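Local coordinates for protein interacting with Hsp90 1 (Saccharomyces cerevisiae, PDB 4CGU) that acts in pre-rRNA processing and is required for the interaction of NOP58 with snoRNA, the piece modelled here being its C-terminal CS domain, at residues Met85-Phe88 / Lys94-Ile97; Phe111-Asn116 / Ile143-Ile148. All blocks are in the same frame, centred on the assembly; numbering follows the deposited sequence.

In the fold
Both contacts belong to one CS domain with two antiparallel sheets. Contact 1 is made within the larger sheet, where strands 81-87 and 95-101 pair as a hairpin. Across that sheet follow 153-157 and then 144-148 at the far edge, and the last of these supplies most of one half of contact 2. There the larger sheet packs on strand 114-116 of the smaller one and on the loop residues leading into it. The two contacts thus share a sheet without touching: their centres are 15 Å apart and their nearest atoms about 7 Å. Strand 153-157 lies between them, with Ile-156 touching Ile-97 of contact 1 and Ile-145 of contact 2. Another protein's chain reaches both contacts.

Contact 1. Residues Met85-Phe88 / Lys94-Ile97; sequences MKRF and KLRI
Phe-88 meets Arg-96 edge first: ring atom CE1 lies 3.5 Å from CB of Arg-96, and Arg-96 N also sits at that edge, in the ring plane. Farther out, CZ stands over one face of the guanidinium, near its rim, with the two planes turned 77° apart, so the groups do not stack flat. Lys-86 shares this face of the hairpin. Its CG is anti to the backbone N (chi1 -179°) and the chain runs straight out, bringing CD to 3.5 Å from NH2 of Arg-96. The two positive ends are tolerated close together, NZ of Lys-86 being 4.4 Å from Arg-96 NH2, and both donate hydrogen bonds to the backbone of another protein's chain. With an alanine here instead of Phe-88, the Arg-96 side chain would probably lose its cover on one side and its guanidinium would be freer to swing from those acceptors. On the reverse face, selenomethionine Met-85 bends at chi3 (76°) to set CE 3.7 Å from CD2 of Leu-95. The folded Arg-87 lays CD 3.8 Å from Leu-95 CD1 and sends its guanidinium to a salt bridge with Asp-135. Backbone bonds join Lys-86 and Arg-96 both ways, Arg-96 N lying 2.8 Å from Lys-86 O. This is an antiparallel beta hairpin, whose second strand opens with a classic beta bulge on its other side, Lys-94 and Leu-95 both facing Ile-158.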
loop_
_atom_site.group_PDB
_atom_site.type_symbol
_atom_site.label_atom_id
_atom_site.label_comp_id
_atom_site.label_asym_id
_atom_site.label_seq_id
_atom_site.Cartn_x
_atom_site.Cartn_y
_atom_site.Cartn_z
HETATM N N MSE B 85 3.658 21.447 -7.416
HETATM C CA MSE B 85 2.609 20.458 -7.544
HETATM C C MSE B 85 1.823 20.737 -8.811
HETATM O O MSE B 85 1.652 21.891 -9.202
HETATM C CB MSE B 85 1.714 20.472 -6.299
HETATM C CG MSE B 85 2.455 20.012 -5.040
HETATM SE SE MSE B 85 1.494 20.220 -3.357
HETATM C CE MSE B 85 0.277 18.736 -3.518
ATOM N N LYS B 86 1.376 19.677 -9.471
ATOM C CA LYS B 86 0.618 19.808 -10.707
ATOM C C LYS B 86 -0.467 18.742 -10.761
ATOM O O LYS B 86 -0.210 17.581 -10.450
ATOM C CB LYS B 86 1.544 19.673 -11.914
ATOM C CG LYS B 86 0.840 19.810 -13.256
ATOM C CD LYS B 86 1.826 19.689 -14.405
ATOM C CE LYS B 86 1.122 19.673 -15.758
ATOM N NZ LYS B 86 2.055 19.302 -16.872
ATOM N N ARG B 87 -1.674 19.143 -11.152
ATOM C CA ARG B 87 -2.809 18.229 -11.221
ATOM C C ARG B 87 -3.020 17.707 -12.634
ATOM O O ARG B 87 -2.645 18.354 -13.607
ATOM C CB ARG B 87 -4.087 18.907 -10.713
ATOM C CG ARG B 87 -4.101 19.151 -9.214
ATOM C CD ARG B 87 -4.248 17.856 -8.434
ATOM N NE ARG B 87 -5.620 17.355 -8.466
ATOM C CZ ARG B 87 -6.561 17.677 -7.581
ATOM N NH1 ARG B 87 -6.285 18.504 -6.579
ATOM N NH2 ARG B 87 -7.781 17.169 -7.702
ATOM N N PHE B 88 -3.625 16.530 -12.737
ATOM C CA PHE B 88 -3.825 15.877 -14.023
ATOM C C PHE B 88 -5.248 15.344 -14.133
ATOM O O PHE B 88 -5.850 14.945 -13.137
ATOM C CB PHE B 88 -2.838 14.718 -14.198
ATOM C CG PHE B 88 -1.406 15.151 -14.366
ATOM C CD1 PHE B 88 -0.604 15.392 -13.260
ATOM C CD2 PHE B 88 -0.857 15.299 -15.629
ATOM C CE1 PHE B 88 0.708 15.783 -13.413
ATOM C CE2 PHE B 88 0.457 15.687 -15.786
ATOM C CZ PHE B 88 1.242 15.933 -14.677
ATOM N N LYS B 94 -3.439 11.543 -10.399
ATOM C CA LYS B 94 -4.140 12.820 -10.367
ATOM C C LYS B 94 -3.176 13.954 -10.063
ATOM O O LYS B 94 -3.416 15.109 -10.427
ATOM C CB LYS B 94 -5.223 12.806 -9.290
ATOM C CG LYS B 94 -6.272 11.718 -9.452
ATOM C CD LYS B 94 -7.017 11.873 -10.759
ATOM C CE LYS B 94 -8.098 10.809 -10.909
ATOM N NZ LYS B 94 -8.780 10.904 -12.235
ATOM N N LEU B 95 -2.084 13.624 -9.385
ATOM C CA LEU B 95 -1.196 14.638 -8.840
ATOM C C LEU B 95 0.261 14.263 -9.049
ATOM O O LEU B 95 0.654 13.111 -8.833
ATOM C CB LEU B 95 -1.469 14.804 -7.342
ATOM C CG LEU B 95 -0.542 15.739 -6.570
ATOM C CD1 LEU B 95 -0.785 17.201 -6.955
ATOM C CD2 LEU B 95 -0.698 15.527 -5.073
ATOM N N ARG B 96 1.058 15.241 -9.472
ATOM C CA ARG B 96 2.507 15.102 -9.466
ATOM C C ARG B 96 3.147 16.144 -8.553
ATOM O O ARG B 96 2.826 17.327 -8.628
ATOM C CB ARG B 96 3.090 15.240 -10.870
ATOM C CG ARG B 96 4.609 15.143 -10.889
ATOM C CD ARG B 96 5.187 15.559 -12.225
ATOM N NE ARG B 96 5.115 17.003 -12.433
ATOM C CZ ARG B 96 5.208 17.583 -13.626
ATOM N NH1 ARG B 96 5.366 16.836 -14.712
ATOM N NH2 ARG B 96 5.136 18.904 -13.737
ATOM N N ILE B 97 4.054 15.691 -7.692
ATOM C CA ILE B 97 4.813 16.570 -6.814
ATOM C C ILE B 97 6.282 16.508 -7.205
ATOM O O ILE B 97 6.843 15.424 -7.325
ATOM C CB ILE B 97 4.689 16.118 -5.352
ATOM C CG1 ILE B 97 3.216 15.909 -4.993
ATOM C CG2 ILE B 97 5.359 17.121 -4.414
ATOM C CD1 ILE B 97 3.012 15.190 -3.688
#

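Contact 2. Residues Phe111-Asn116 / Ile143-Ile148; sequences FSPSYN and IKIFHI
Three side chains from each segment meet one to one where two sheets pack face to face, near the centre of the domain; the smaller sheet gives strand 114-116 and the loop leading into it. No hydrogen bond crosses, and the backbones stay well apart, CA of Pro-113 being 9.1 Å from CA of Ile-145. At one end Ile-143 pushes its CD1 over one face of the Tyr-115 ring, 4.1 Å from CG and offset toward the rim. The chain of Ile-143 is extended at chi2 (176°), which carries that methyl across to the tyrosine. The Tyr-115 hydroxyl is hydrogen-bonded to Asn-120. In the middle, CD1 of Ile-145 rests against the Pro-113 ring, 4.0 Å from CB and equally near CG. Alternate residues of each segment thus point into the interior between the sheets, as in the beta sandwich of CS domains, which belong to the HSP20 clan. At the other end Phe-111 and His-147 form a T-shaped pair: the phenylalanine turns its edge to the imidazole face, with centroids 5.5 Å apart and planes at 86°. Its CE2 approaches NE2 of His-147 at 4.0 Å, and that buried nitrogen has no polar partner in the model. The other ring nitrogen, ND1, is hydrogen-bonded to an acidic side chain of another protein's chain. Ser-114 to Asn-116 and Ile-145 to His-147 also pair antiparallel with that chain, extending the sheet across the interface.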
loop_
_atom_site.group_PDB
_atom_site.type_symbol
_atom_site.label_atom_id
_atom_site.label_comp_id
_atom_site.label_asym_id
_atom_site.label_seq_id
_atom_site.Cartn_x
_atom_site.Cartn_y
_atom_site.Cartn_z
ATOM N N PHE B 111 16.345 10.168 2.027
ATOM C CA PHE B 111 14.887 10.202 1.935
ATOM C C PHE B 111 14.270 8.913 2.457
ATOM O O PHE B 111 14.488 7.842 1.890
ATOM C CB PHE B 111 14.449 10.374 0.481
ATOM C CG PHE B 111 14.716 11.736 -0.089
ATOM C CD1 PHE B 111 14.413 12.878 0.628
ATOM C CD2 PHE B 111 15.257 11.869 -1.355
ATOM C CE1 PHE B 111 14.652 14.130 0.092
ATOM C CE2 PHE B 111 15.499 13.115 -1.894
ATOM C CZ PHE B 111 15.194 14.247 -1.171
ATOM N N SER B 112 13.484 9.016 3.523
ATOM C CA SER B 112 12.717 7.876 4.015
ATOM C C SER B 112 11.242 8.256 4.146
ATOM O O SER B 112 10.733 8.421 5.250
ATOM C CB SER B 112 13.272 7.394 5.359
ATOM O OG SER B 112 12.467 6.366 5.908
ATOM N N PRO B 113 10.551 8.398 3.008
ATOM C CA PRO B 113 9.178 8.907 3.045
ATOM C C PRO B 113 8.206 7.957 3.731
ATOM O O PRO B 113 8.397 6.739 3.731
ATOM C CB PRO B 113 8.815 9.054 1.561
ATOM C CG PRO B 113 10.125 9.079 0.838
ATOM C CD PRO B 113 11.018 8.181 1.631
ATOM N N SER B 114 7.161 8.531 4.309
ATOM C CA SER B 114 6.112 7.755 4.949
ATOM C C SER B 114 4.769 8.430 4.711
ATOM O O SER B 114 4.696 9.640 4.585
ATOM C CB SER B 114 6.381 7.628 6.451
ATOM O OG SER B 114 6.391 8.906 7.059
ATOM N N TYR B 115 3.701 7.647 4.640
ATOM C CA TYR B 115 2.379 8.205 4.430
ATOM C C TYR B 115 1.506 7.956 5.646
ATOM O O TYR B 115 1.302 6.812 6.046
ATOM C CB TYR B 115 1.720 7.597 3.191
ATOM C CG TYR B 115 0.297 8.057 2.981
ATOM C CD1 TYR B 115 0.014 9.373 2.642
ATOM C CD2 TYR B 115 -0.767 7.172 3.119
ATOM C CE1 TYR B 115 -1.288 9.795 2.446
ATOM C CE2 TYR B 115 -2.073 7.586 2.927
ATOM C CZ TYR B 115 -2.327 8.898 2.590
ATOM O OH TYR B 115 -3.624 9.310 2.395
ATOM N N ASN B 116 0.992 9.038 6.219
ATOM C CA ASN B 116 0.085 8.974 7.356
ATOM C C ASN B 116 -1.373 8.974 6.880
ATOM O O ASN B 116 -1.845 9.957 6.317
ATOM C CB ASN B 116 0.346 10.157 8.294
ATOM C CG ASN B 116 -0.393 10.030 9.612
ATOM O OD1 ASN B 116 -1.623 10.078 9.654
ATOM N ND2 ASN B 116 0.355 9.862 10.695
ATOM N N ILE B 143 1.224 5.211 -4.625
ATOM C CA ILE B 143 2.122 6.356 -4.539
ATOM C C ILE B 143 3.472 5.982 -5.126
ATOM O O ILE B 143 4.199 5.172 -4.557
ATOM C CB ILE B 143 2.309 6.831 -3.089
ATOM C CG1 ILE B 143 0.952 7.186 -2.472
ATOM C CG2 ILE B 143 3.286 8.023 -3.032
ATOM C CD1 ILE B 143 1.025 7.569 -1.006
ATOM N N LYS B 144 3.800 6.562 -6.276
ATOM C CA LYS B 144 5.058 6.261 -6.949
ATOM C C LYS B 144 6.055 7.384 -6.728
ATOM O O LYS B 144 5.781 8.533 -7.064
ATOM C CB LYS B 144 4.836 6.054 -8.450
ATOM C CG LYS B 144 3.877 4.923 -8.779
ATOM C CD LYS B 144 4.387 3.600 -8.218
ATOM C CE LYS B 144 3.306 2.529 -8.229
ATOM N NZ LYS B 144 3.266 1.793 -6.928
ATOM N N ILE B 145 7.213 7.043 -6.174
ATOM C CA ILE B 145 8.263 8.023 -5.920
ATOM C C ILE B 145 9.565 7.651 -6.628
ATOM O O ILE B 145 10.161 6.611 -6.348
ATOM C CB ILE B 145 8.549 8.158 -4.412
ATOM C CG1 ILE B 145 7.273 8.528 -3.651
ATOM C CG2 ILE B 145 9.634 9.192 -4.170
ATOM C CD1 ILE B 145 7.487 8.726 -2.165
ATOM N N PHE B 146 10.001 8.515 -7.543
ATOM C CA PHE B 146 11.249 8.330 -8.272
ATOM C C PHE B 146 12.260 9.390 -7.862
ATOM O O PHE B 146 11.918 10.555 -7.686
ATOM C CB PHE B 146 11.019 8.436 -9.779
ATOM C CG PHE B 146 9.993 7.480 -10.307
ATOM C CD1 PHE B 146 10.336 6.175 -10.613
ATOM C CD2 PHE B 146 8.685 7.890 -10.506
ATOM C CE1 PHE B 146 9.393 5.294 -11.104
ATOM C CE2 PHE B 146 7.741 7.017 -10.998
ATOM C CZ PHE B 146 8.094 5.716 -11.300
ATOM N N HIS B 147 13.514 8.992 -7.720
ATOM C CA HIS B 147 14.553 9.950 -7.382
ATOM C C HIS B 147 15.605 9.984 -8.478
ATOM O O HIS B 147 16.195 8.959 -8.815
ATOM C CB HIS B 147 15.180 9.605 -6.032
ATOM C CG HIS B 147 16.286 10.524 -5.620
ATOM N ND1 HIS B 147 17.513 10.064 -5.195
ATOM C CD2 HIS B 147 16.352 11.875 -5.567
ATOM C CE1 HIS B 147 18.286 11.092 -4.895
ATOM N NE2 HIS B 147 17.606 12.202 -5.112
ATOM N N ILE B 148 15.807 11.163 -9.058
ATOM C CA ILE B 148 16.902 11.371 -9.995
ATOM C C ILE B 148 18.006 12.177 -9.311
ATOM O O ILE B 148 17.875 13.386 -9.061
ATOM C CB ILE B 148 16.438 12.028 -11.305
ATOM C CG1 ILE B 148 15.231 11.265 -11.866
ATOM C CG2 ILE B 148 17.577 12.056 -12.319
ATOM C CD1 ILE B 148 14.822 11.690 -13.262
#